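Long-range contacts in import inner membrane translocase subunit TIM21 mitochondrial (Saccharomyces cerevisiae, PDB 2CIU), which keeps the TOM and TIM23 translocases in close contact during import of presequence-carrying proteins into mitochondria, this chain being its intermembrane-space domain: residues 11-16 and 98-103; 36-41 and 79-84; 56-61 and 72-77; 86-91 and 104-109. All coordinates share one frame; numbering follows the deposited sequence.

All four contacts belong to one alpha-beta domain, in which helix 6-20 lies on a curved antiparallel sheet. Contacts 3 and 4 are two strand pairings of that sheet, about 10 Å apart between centres, with the 70-79/84-92 pairing between them. Contact 1 shares strand 101-108 with contact 4 and fixes the helix over the sheet, its Ala14 and Phe11 reaching Met105 and Ile58. Contact 2 sits at the far end, about 21 Å from contact 1 between centres, where loops enter the sheet. Along the chain, contact 3 is nested within contact 2, and contact 2 within contact 1; contact 4 follows both and crosses contact 1, their segments alternating, so helix and last long strand close most of the domain.

Contact 1 of 4, residues 11-16 and 98-103; sequences FNRAVS and YQPDFI
Arg13 of helix 6-20 lies flat over the ring of Phe102, near the start of strand 101-108, and so joins the long N-terminal helix to the sheet it covers in this alpha-beta domain. The guanidinium plane is turned only 20° from the ring, and Arg13 CZ stands 4.0 Å from the centroid of Phe102, a stacked cation-pi pair. The two side chains slide past each other in opposite directions, so that the aliphatic part takes part as well: Arg13 CD is 3.7 Å from Phe102 CZ. Reaching this far from the helix needs a stretched chain, and Arg13 has one, CG standing opposite the backbone N (chi1 176°) and the extension running on to NE. Gln99, crossing at about a right angle, puts its CG over the other guanidinium face, 3.6 Å from Arg13 NH1. The group is thus sandwiched between a ring and an aliphatic stem. A leucine in place of Arg13 has no N-H to offer Pro100 O, and is likely to leave that carbonyl without its mate and the Phe102 face without its cationic cover. Ala14, next along the helix, meets the rim of the same ring, and Phe102 also packs on Leu10, Met17 and Leu89, which places it between helix and sheet. What fixes the rotation of the guanidinium is an end-on grip on a single atom: NH1 and NH2 of Arg13 both donate to Pro100 O, at 2.8 and 3.0 Å, the NH1 bond lying in the carbonyl plane on a lone pair.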
# COMPACT_ATOMS: atom_id res chain seq x y z
N PHE A 11 -6.69 -3.51 -4.24
CA PHE A 11 -6.73 -2.71 -3.03
C PHE A 11 -7.12 -3.55 -1.81
O PHE A 11 -6.49 -3.47 -0.76
CB PHE A 11 -7.72 -1.55 -3.19
CG PHE A 11 -8.06 -0.87 -1.89
CD1 PHE A 11 -7.15 -0.02 -1.26
CD2 PHE A 11 -9.28 -1.11 -1.28
CE1 PHE A 11 -7.45 0.57 -0.03
CE2 PHE A 11 -9.59 -0.52 -0.05
CZ PHE A 11 -8.68 0.31 0.57
N ASN A 12 -8.17 -4.35 -1.94
CA ASN A 12 -8.60 -5.16 -0.80
C ASN A 12 -7.49 -6.08 -0.31
O ASN A 12 -7.25 -6.24 0.89
CB ASN A 12 -9.83 -6.01 -1.17
CG ASN A 12 -11.10 -5.18 -1.29
OD1 ASN A 12 -11.16 -4.03 -0.85
ND2 ASN A 12 -12.13 -5.78 -1.88
N ARG A 13 -6.80 -6.69 -1.26
CA ARG A 13 -5.72 -7.59 -0.95
C ARG A 13 -4.56 -6.86 -0.27
O ARG A 13 -4.01 -7.31 0.74
CB ARG A 13 -5.27 -8.24 -2.26
CG ARG A 13 -4.09 -9.15 -2.18
CD ARG A 13 -3.88 -9.66 -3.59
NE ARG A 13 -2.63 -10.38 -3.74
CZ ARG A 13 -2.09 -10.65 -4.92
NH1 ARG A 13 -2.71 -10.25 -6.03
NH2 ARG A 13 -0.94 -11.30 -4.99
N ALA A 14 -4.20 -5.70 -0.83
CA ALA A 14 -3.10 -4.92 -0.30
C ALA A 14 -3.37 -4.31 1.07
O ALA A 14 -2.54 -4.40 1.96
CB ALA A 14 -2.73 -3.82 -1.31
N VAL A 15 -4.54 -3.69 1.24
CA VAL A 15 -4.84 -3.06 2.51
C VAL A 15 -4.97 -4.12 3.60
O VAL A 15 -4.64 -3.87 4.77
CB VAL A 15 -6.12 -2.19 2.41
CG1 VAL A 15 -7.37 -3.07 2.32
CG2 VAL A 15 -6.20 -1.25 3.60
N SER A 16 -5.41 -5.31 3.23
CA SER A 16 -5.54 -6.37 4.22
C SER A 16 -4.17 -6.79 4.73
O SER A 16 -3.99 -7.06 5.92
CB SER A 16 -6.29 -7.56 3.63
OG SER A 16 -7.63 -7.20 3.37
N TYR A 98 -4.07 -16.49 -11.06
CA TYR A 98 -5.19 -15.65 -11.40
C TYR A 98 -4.88 -14.25 -10.89
O TYR A 98 -4.91 -13.27 -11.65
CB TYR A 98 -6.46 -16.17 -10.72
CG TYR A 98 -7.63 -15.23 -10.88
CD1 TYR A 98 -8.44 -15.27 -12.01
CD2 TYR A 98 -7.92 -14.27 -9.90
CE1 TYR A 98 -9.50 -14.39 -12.17
CE2 TYR A 98 -8.98 -13.38 -10.05
CZ TYR A 98 -9.76 -13.45 -11.19
OH TYR A 98 -10.83 -12.59 -11.32
N GLN A 99 -4.57 -14.15 -9.60
CA GLN A 99 -4.26 -12.86 -8.99
C GLN A 99 -2.89 -12.38 -9.47
O GLN A 99 -1.97 -13.18 -9.64
CB GLN A 99 -4.28 -12.95 -7.45
CG GLN A 99 -3.13 -13.71 -6.81
CD GLN A 99 -3.31 -15.22 -6.84
OE1 GLN A 99 -4.24 -15.74 -7.44
NE2 GLN A 99 -2.41 -15.93 -6.17
N PRO A 100 -2.74 -11.07 -9.70
CA PRO A 100 -1.44 -10.59 -10.17
C PRO A 100 -0.36 -10.68 -9.11
O PRO A 100 -0.64 -10.73 -7.91
CB PRO A 100 -1.74 -9.15 -10.58
CG PRO A 100 -2.83 -8.75 -9.63
CD PRO A 100 -3.72 -9.97 -9.66
N ASP A 101 0.88 -10.70 -9.57
CA ASP A 101 2.00 -10.76 -8.65
C ASP A 101 2.28 -9.39 -8.05
O ASP A 101 2.17 -8.37 -8.73
CB ASP A 101 3.27 -11.22 -9.38
CG ASP A 101 3.16 -12.63 -9.90
OD1 ASP A 101 2.75 -13.52 -9.13
OD2 ASP A 101 3.51 -12.86 -11.08
N PHE A 102 2.60 -9.36 -6.76
CA PHE A 102 2.95 -8.10 -6.12
C PHE A 102 4.46 -8.02 -6.33
O PHE A 102 5.21 -8.91 -5.90
CB PHE A 102 2.62 -8.12 -4.62
CG PHE A 102 1.21 -7.70 -4.30
CD1 PHE A 102 0.23 -7.66 -5.29
CD2 PHE A 102 0.86 -7.37 -3.00
CE1 PHE A 102 -1.08 -7.28 -4.98
CE2 PHE A 102 -0.45 -7.00 -2.68
CZ PHE A 102 -1.42 -6.95 -3.67
N ILE A 103 4.90 -6.97 -7.01
CA ILE A 103 6.31 -6.76 -7.33
C ILE A 103 7.05 -5.94 -6.28
O ILE A 103 8.21 -6.21 -5.97
CB ILE A 103 6.43 -6.03 -8.69
CG1 ILE A 103 5.82 -6.89 -9.80
CG2 ILE A 103 7.90 -5.71 -8.98
CD1 ILE A 103 5.79 -6.20 -11.14

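Contact 2 of 4, residues 36-41 and 79-84; sequences GKERLK and ESKKKI
Lys41 and Glu79 face each other as an antiparallel hydrogen-bonded pair, Lys41 N giving to Glu79 O at 3.0 Å and Glu79 N to Lys41 O at 2.7 Å, after which the two backbones part into loops. Beyond that rung the link passes to a side chain. Glu38, fully extended with CG on the far side of CB from its backbone N (chi1 179°), reaches across until OE2 accepts from Lys81 N at 2.7 Å through its syn lone pair. The same oxygen rests against Lys81 CG, 3.3 Å away, while Lys81 NZ stays too distant for an ion pair. Glu38 is buried, and its second oxygen, OE1, accepts from Asp31 N, so the carboxylate links its own loop to the 80-83 turn. With a glutamine in place of Glu38 the carboxylate is gone, and one of the N-H groups of Lys81 and Asp31 is likely to be left facing an amide NH2 instead of an acceptor. Leu40 CD2 presses on Ser80 CB at 3.5 Å, tight for two carbons. On the outer side, Lys41 and Glu79 run out extended and meet through a water, which accepts from Lys41 NZ and donates to Glu79 OE2; Tyr43 OH also bonds that carboxylate oxygen. Ser80 OG takes Lys82 N and, at 2.9 Å, Lys83 N, and bonds Leu28 O besides. The 80-83 loop is a beta-hairpin turn between strands 70-79 and 84-92, shaped by the ST turn and ST motif at Ser80; Glu38 and the Lys41-Glu79 pair tie it to the loop that leads into strand 41-48.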
# COMPACT_ATOMS: atom_id res chain seq x y z
N GLY A 36 -9.31 -5.32 22.34
CA GLY A 36 -9.44 -5.42 20.90
C GLY A 36 -8.44 -4.57 20.15
O GLY A 36 -7.74 -3.76 20.74
N LYS A 37 -8.37 -4.76 18.83
CA LYS A 37 -7.45 -4.01 17.98
C LYS A 37 -8.17 -2.80 17.40
O LYS A 37 -9.35 -2.87 17.10
CB LYS A 37 -6.93 -4.89 16.84
CG LYS A 37 -6.23 -6.15 17.29
CD LYS A 37 -5.88 -7.08 16.12
CE LYS A 37 -4.72 -6.54 15.29
NZ LYS A 37 -4.33 -7.48 14.19
N GLU A 38 -7.44 -1.70 17.24
CA GLU A 38 -8.03 -0.50 16.67
C GLU A 38 -8.51 -0.78 15.25
O GLU A 38 -7.85 -1.48 14.47
CB GLU A 38 -7.01 0.63 16.63
CG GLU A 38 -7.54 1.92 16.01
CD GLU A 38 -6.52 3.05 15.99
OE1 GLU A 38 -5.49 2.96 16.68
OE2 GLU A 38 -6.78 4.05 15.29
N ARG A 39 -9.67 -0.22 14.91
CA ARG A 39 -10.22 -0.38 13.57
C ARG A 39 -9.61 0.71 12.70
O ARG A 39 -9.97 1.88 12.81
CB ARG A 39 -11.74 -0.23 13.59
CG ARG A 39 -12.45 -1.39 14.29
CD ARG A 39 -13.96 -1.24 14.20
NE ARG A 39 -14.46 -0.15 15.03
CZ ARG A 39 -14.52 -0.19 16.36
NH1 ARG A 39 -14.11 -1.27 17.01
NH2 ARG A 39 -15.00 0.85 17.03
N LEU A 40 -8.67 0.33 11.85
CA LEU A 40 -8.02 1.29 10.96
C LEU A 40 -8.95 1.69 9.82
O LEU A 40 -9.92 1.01 9.51
CB LEU A 40 -6.73 0.69 10.41
CG LEU A 40 -5.62 0.41 11.43
CD1 LEU A 40 -4.43 -0.23 10.73
CD2 LEU A 40 -5.21 1.71 12.10
N LYS A 41 -8.63 2.82 9.20
CA LYS A 41 -9.39 3.39 8.11
C LYS A 41 -8.49 3.45 6.88
O LYS A 41 -7.28 3.62 7.01
CB LYS A 41 -9.85 4.78 8.51
CG LYS A 41 -10.68 5.52 7.49
CD LYS A 41 -11.06 6.89 8.03
CE LYS A 41 -11.97 7.63 7.09
NZ LYS A 41 -12.46 8.89 7.74
N GLU A 79 -5.09 4.88 7.88
CA GLU A 79 -5.06 5.85 8.96
C GLU A 79 -5.49 5.31 10.32
O GLU A 79 -6.50 4.62 10.42
CB GLU A 79 -5.97 7.03 8.60
CG GLU A 79 -6.10 8.06 9.72
CD GLU A 79 -7.06 9.19 9.42
OE1 GLU A 79 -7.28 10.03 10.32
OE2 GLU A 79 -7.59 9.27 8.29
N SER A 80 -4.70 5.62 11.34
CA SER A 80 -5.05 5.25 12.72
C SER A 80 -5.41 6.57 13.38
O SER A 80 -5.31 7.62 12.76
CB SER A 80 -3.85 4.63 13.45
OG SER A 80 -2.83 5.59 13.65
N LYS A 81 -5.84 6.52 14.64
CA LYS A 81 -6.18 7.76 15.33
C LYS A 81 -4.96 8.67 15.52
O LYS A 81 -5.10 9.86 15.81
CB LYS A 81 -6.78 7.44 16.71
CG LYS A 81 -8.11 6.72 16.66
CD LYS A 81 -8.50 6.21 18.04
CE LYS A 81 -9.72 5.30 17.98
NZ LYS A 81 -9.92 4.58 19.26
N LYS A 82 -3.76 8.13 15.34
CA LYS A 82 -2.56 8.93 15.54
C LYS A 82 -1.68 9.17 14.31
O LYS A 82 -0.93 10.14 14.29
CB LYS A 82 -1.68 8.29 16.63
CG LYS A 82 -2.44 8.01 17.92
CD LYS A 82 -1.51 7.65 19.06
CE LYS A 82 -0.81 8.88 19.60
NZ LYS A 82 -0.21 8.65 20.94
N LYS A 83 -1.79 8.32 13.30
CA LYS A 83 -0.93 8.46 12.12
C LYS A 83 -1.60 8.10 10.81
O LYS A 83 -2.59 7.38 10.76
CB LYS A 83 0.29 7.56 12.29
CG LYS A 83 1.10 7.77 13.56
CD LYS A 83 1.86 9.08 13.55
CE LYS A 83 3.02 9.05 12.57
NZ LYS A 83 3.88 10.26 12.71
N ILE A 84 -1.03 8.61 9.71
CA ILE A 84 -1.53 8.27 8.39
C ILE A 84 -0.35 7.72 7.60
O ILE A 84 0.72 8.35 7.54
CB ILE A 84 -2.10 9.49 7.65
CG1 ILE A 84 -3.37 9.97 8.35
CG2 ILE A 84 -2.40 9.14 6.20
CD1 ILE A 84 -4.01 11.19 7.70
O HOH W 1 -9.95 10.55 8.18

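Contact 3 of 4, residues 56-61 and 72-77; sequences RPIVST and HYMRFH
Thr61 and Tyr73 form a hydrogen-bonded antiparallel pair between the two arms of a beta hairpin, strands 60-64 and 70-79, at one border of the domain's antiparallel sheet. Thr61 N donates to Tyr73 O at 2.8 Å and Tyr73 N returns the bond to Thr61 O. On this rung Thr61 CG2 lies against Tyr73 CB, 3.7 Å away, the two side chains meeting at a slant. On the other face Met74 runs out straight, CG turned opposite its backbone N (chi1 177°), and bends only at its last torsion, which swings CE to within 3.8 Å of Ile58 CG2. On the way the Met74 chain runs along the Val59 carbonyl, Met74 CG 3.5 Å from Val59 O. Towards Ile58 the strands splay, and water takes over from direct pairing: one molecule donates to Val59 O and accepts from Arg75 N, while a second accepts from Val59 N and donates to Arg75 O. The separation between the backbones at this point is thus bridged one solvent molecule deep on both polar groups of each residue. Farther out, helix 6-20 holds the pieces in place: Phe11 packs on Ile58, Asp7 touches Val59 and Met74, and Asp7 OD1 is hydrogen-bonded to Ser60 OG. That same hydroxyl receives His72, which turns its ring edge towards it, and the long but straight bond from His72 ND1 to Ser60 OG measures 3.3 Å at 170°, with the oxygen exactly in the imidazole plane.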
# COMPACT_ATOMS: atom_id res chain seq x y z
N ARG A 56 -8.53 10.63 -3.37
CA ARG A 56 -8.90 10.32 -4.74
C ARG A 56 -9.54 8.94 -4.69
O ARG A 56 -9.38 8.20 -3.71
CB ARG A 56 -7.66 10.18 -5.64
CG ARG A 56 -7.03 11.45 -6.14
CD ARG A 56 -5.83 11.11 -7.02
NE ARG A 56 -5.20 12.29 -7.61
CZ ARG A 56 -4.08 12.27 -8.33
NH1 ARG A 56 -3.46 11.12 -8.55
NH2 ARG A 56 -3.59 13.40 -8.83
N PRO A 57 -10.29 8.58 -5.73
CA PRO A 57 -10.90 7.25 -5.72
C PRO A 57 -9.73 6.25 -5.79
O PRO A 57 -8.65 6.59 -6.29
CB PRO A 57 -11.72 7.25 -7.01
CG PRO A 57 -12.14 8.67 -7.13
CD PRO A 57 -10.86 9.42 -6.80
N ILE A 58 -9.94 5.05 -5.29
CA ILE A 58 -8.92 4.02 -5.33
C ILE A 58 -8.79 3.53 -6.77
O ILE A 58 -9.76 3.06 -7.37
CB ILE A 58 -9.29 2.85 -4.39
CG1 ILE A 58 -9.25 3.33 -2.94
CG2 ILE A 58 -8.33 1.69 -4.58
CD1 ILE A 58 -9.89 2.38 -1.95
N VAL A 59 -7.59 3.65 -7.33
CA VAL A 59 -7.35 3.24 -8.71
C VAL A 59 -5.87 2.92 -8.90
O VAL A 59 -5.04 3.29 -8.08
CB VAL A 59 -7.67 4.38 -9.72
CG1 VAL A 59 -9.13 4.82 -9.60
CG2 VAL A 59 -6.73 5.56 -9.48
N SER A 60 -5.55 2.24 -10.00
CA SER A 60 -4.16 1.96 -10.31
C SER A 60 -3.88 2.65 -11.63
O SER A 60 -4.80 3.00 -12.37
CB SER A 60 -3.88 0.46 -10.47
OG SER A 60 -4.57 -0.08 -11.57
N THR A 61 -2.61 2.88 -11.91
CA THR A 61 -2.20 3.46 -13.18
C THR A 61 -1.33 2.40 -13.85
O THR A 61 -0.65 1.63 -13.16
CB THR A 61 -1.40 4.78 -12.99
OG1 THR A 61 -1.17 5.36 -14.28
CG2 THR A 61 -0.06 4.51 -12.31
N HIS A 72 1.07 -2.37 -12.85
CA HIS A 72 0.05 -1.54 -12.24
C HIS A 72 0.61 -0.92 -10.97
O HIS A 72 1.23 -1.60 -10.16
CB HIS A 72 -1.19 -2.37 -11.86
CG HIS A 72 -1.94 -2.91 -13.04
ND1 HIS A 72 -3.19 -2.45 -13.40
CD2 HIS A 72 -1.61 -3.86 -13.94
CE1 HIS A 72 -3.59 -3.09 -14.48
NE2 HIS A 72 -2.66 -3.96 -14.83
N TYR A 73 0.41 0.38 -10.81
CA TYR A 73 0.89 1.08 -9.63
C TYR A 73 -0.32 1.64 -8.90
O TYR A 73 -1.22 2.21 -9.52
CB TYR A 73 1.83 2.22 -10.04
CG TYR A 73 3.07 1.73 -10.74
CD1 TYR A 73 4.24 1.47 -10.04
CD2 TYR A 73 3.06 1.51 -12.11
CE1 TYR A 73 5.38 1.01 -10.69
CE2 TYR A 73 4.18 1.04 -12.77
CZ TYR A 73 5.34 0.80 -12.06
OH TYR A 73 6.46 0.36 -12.72
N MET A 74 -0.34 1.47 -7.59
CA MET A 74 -1.46 1.95 -6.80
C MET A 74 -0.97 2.54 -5.49
O MET A 74 -0.09 1.98 -4.83
CB MET A 74 -2.43 0.81 -6.50
CG MET A 74 -3.59 1.23 -5.59
SD MET A 74 -4.72 -0.16 -5.22
CE MET A 74 -5.73 -0.13 -6.66
N ARG A 75 -1.52 3.69 -5.13
CA ARG A 75 -1.17 4.32 -3.87
C ARG A 75 -2.45 4.55 -3.08
O ARG A 75 -3.48 4.92 -3.65
CB ARG A 75 -0.44 5.65 -4.10
CG ARG A 75 0.96 5.38 -4.59
CD ARG A 75 1.82 6.60 -4.69
NE ARG A 75 3.17 6.16 -5.00
CZ ARG A 75 4.20 6.96 -5.23
NH1 ARG A 75 4.05 8.28 -5.18
NH2 ARG A 75 5.38 6.44 -5.51
N PHE A 76 -2.38 4.30 -1.78
CA PHE A 76 -3.54 4.54 -0.93
C PHE A 76 -3.05 4.79 0.49
O PHE A 76 -1.85 4.69 0.76
CB PHE A 76 -4.54 3.36 -0.98
CG PHE A 76 -3.99 2.05 -0.49
CD1 PHE A 76 -4.04 1.72 0.87
CD2 PHE A 76 -3.44 1.14 -1.38
CE1 PHE A 76 -3.55 0.49 1.32
CE2 PHE A 76 -2.95 -0.09 -0.94
CZ PHE A 76 -3.00 -0.41 0.42
N HIS A 77 -3.95 5.15 1.39
CA HIS A 77 -3.54 5.43 2.74
C HIS A 77 -4.25 4.54 3.73
O HIS A 77 -5.33 4.03 3.45
CB HIS A 77 -3.86 6.87 3.13
CG HIS A 77 -3.07 7.90 2.39
ND1 HIS A 77 -3.48 8.44 1.19
CD2 HIS A 77 -1.89 8.49 2.69
CE1 HIS A 77 -2.59 9.33 0.79
NE2 HIS A 77 -1.62 9.38 1.68
O HOH W 2 -2.99 5.17 -7.22
O HOH W 3 -5.53 4.23 -5.31

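Contact 4 of 4, residues 86-91 and 104-109; sequences LVHLEA and NMYVDV
His88 and Tyr106 pair at the middle of a beta hairpin whose arms, strands 84-92 and 101-108, run antiparallel at 178°. His88 N gives to Tyr106 O at 2.9 Å and receives Tyr106 N on its own carbonyl; Leu86 and Asp108 repeat this pair of hydrogen bonds, while at Glu90 and Asn104 the return bond from Asn104 N to Glu90 O is weak. Between the rungs CA hydrogens lean on the same carbonyls, Met105 CA on His88 O at 3.2 Å.

Most polar side-chain atoms on the His88 face have partners too. Tyr106 CG sits between its backbone N and carbonyl carbon (chi1 65°), which folds the ring over His88: CB of His88 stands 3.7 Å from the ring centroid, a CH-pi contact, whereas the two rings are slid apart with little overlap. One water ties three groups, donating to Glu90 OE1 and to Asn104 OD1 and bonding His88 NE2 at 2.8 Å. The other polar ends have partners on neighbouring parts of the fold: His88 ND1 with Arg75 NE, Glu90 OE2 with His71 ND1, Asn104 ND2 with Ile118 O, and Asp108 OD1 with Arg114 NE in a salt bridge.

The opposite face is apolar, Val87 CG1 touching Met105 CE at 3.7 Å. Here Leu89 and Met105 meet Ala14 of helix 6-20, while strand 70-79 bonds the other edge of strand 84-92 and Leu117 bonds Met105 beyond strand 101-108.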
# COMPACT_ATOMS: atom_id res chain seq x y z
N LEU A 86 1.22 6.13 3.92
CA LEU A 86 1.02 6.13 2.48
C LEU A 86 1.55 4.76 2.06
O LEU A 86 2.65 4.39 2.41
CB LEU A 86 1.84 7.24 1.81
CG LEU A 86 1.86 7.19 0.27
CD1 LEU A 86 0.46 7.22 -0.31
CD2 LEU A 86 2.64 8.39 -0.22
N VAL A 87 0.74 4.02 1.32
CA VAL A 87 1.12 2.69 0.86
C VAL A 87 1.31 2.74 -0.65
O VAL A 87 0.48 3.30 -1.36
CB VAL A 87 0.01 1.64 1.17
CG1 VAL A 87 0.44 0.25 0.72
CG2 VAL A 87 -0.29 1.64 2.67
N HIS A 88 2.42 2.19 -1.12
CA HIS A 88 2.72 2.15 -2.55
C HIS A 88 2.78 0.68 -2.96
O HIS A 88 3.44 -0.12 -2.30
CB HIS A 88 4.08 2.80 -2.83
CG HIS A 88 4.58 2.54 -4.21
ND1 HIS A 88 4.24 3.33 -5.29
CD2 HIS A 88 5.35 1.54 -4.71
CE1 HIS A 88 4.77 2.82 -6.39
NE2 HIS A 88 5.45 1.74 -6.06
N LEU A 89 2.09 0.35 -4.04
CA LEU A 89 2.06 -1.01 -4.55
C LEU A 89 2.30 -1.05 -6.05
O LEU A 89 1.78 -0.22 -6.79
CB LEU A 89 0.68 -1.64 -4.26
CG LEU A 89 0.34 -2.99 -4.89
CD1 LEU A 89 1.25 -4.07 -4.32
CD2 LEU A 89 -1.14 -3.33 -4.63
N GLU A 90 3.13 -2.00 -6.47
CA GLU A 90 3.41 -2.25 -7.87
C GLU A 90 3.05 -3.72 -8.09
O GLU A 90 3.52 -4.59 -7.36
CB GLU A 90 4.89 -2.07 -8.20
CG GLU A 90 5.16 -2.25 -9.70
CD GLU A 90 6.64 -2.23 -10.04
OE1 GLU A 90 7.44 -1.72 -9.24
OE2 GLU A 90 7.00 -2.71 -11.14
N ALA A 91 2.19 -3.99 -9.06
CA ALA A 91 1.80 -5.36 -9.36
C ALA A 91 1.88 -5.62 -10.86
O ALA A 91 1.98 -4.69 -11.66
CB ALA A 91 0.38 -5.63 -8.85
N ASN A 104 6.38 -4.95 -5.72
CA ASN A 104 6.99 -4.06 -4.75
C ASN A 104 5.87 -3.48 -3.91
O ASN A 104 4.82 -3.14 -4.44
CB ASN A 104 7.71 -2.93 -5.52
CG ASN A 104 8.40 -1.93 -4.60
OD1 ASN A 104 8.58 -0.76 -4.97
ND2 ASN A 104 8.80 -2.37 -3.42
N MET A 105 6.07 -3.39 -2.61
CA MET A 105 5.05 -2.81 -1.75
C MET A 105 5.70 -2.24 -0.50
O MET A 105 6.42 -2.94 0.21
CB MET A 105 3.99 -3.84 -1.39
CG MET A 105 2.86 -3.24 -0.57
SD MET A 105 1.62 -4.49 -0.12
CE MET A 105 0.25 -3.44 0.15
N TYR A 106 5.50 -0.95 -0.26
CA TYR A 106 6.08 -0.35 0.93
C TYR A 106 5.12 0.63 1.56
O TYR A 106 4.12 1.04 0.96
CB TYR A 106 7.44 0.31 0.61
CG TYR A 106 7.40 1.50 -0.33
CD1 TYR A 106 7.00 2.76 0.12
CD2 TYR A 106 7.76 1.36 -1.67
CE1 TYR A 106 6.97 3.86 -0.74
CE2 TYR A 106 7.73 2.44 -2.54
CZ TYR A 106 7.33 3.69 -2.08
OH TYR A 106 7.27 4.74 -2.96
N VAL A 107 5.42 0.97 2.80
CA VAL A 107 4.58 1.87 3.57
C VAL A 107 5.40 2.96 4.18
O VAL A 107 6.41 2.69 4.83
CB VAL A 107 3.88 1.10 4.72
CG1 VAL A 107 2.98 2.05 5.49
CG2 VAL A 107 3.11 -0.07 4.15
N ASP A 108 4.97 4.20 3.95
CA ASP A 108 5.65 5.36 4.49
C ASP A 108 4.82 6.02 5.59
O ASP A 108 3.73 6.52 5.31
CB ASP A 108 5.88 6.42 3.40
CG ASP A 108 7.02 6.07 2.45
OD1 ASP A 108 7.90 5.27 2.81
OD2 ASP A 108 7.02 6.62 1.33
N VAL A 109 5.33 6.01 6.81
CA VAL A 109 4.67 6.66 7.94
C VAL A 109 5.60 7.81 8.33
O VAL A 109 6.80 7.61 8.51
CB VAL A 109 4.52 5.72 9.14
CG1 VAL A 109 3.86 6.47 10.30
CG2 VAL A 109 3.69 4.50 8.74
O HOH W 4 7.41 0.32 -7.53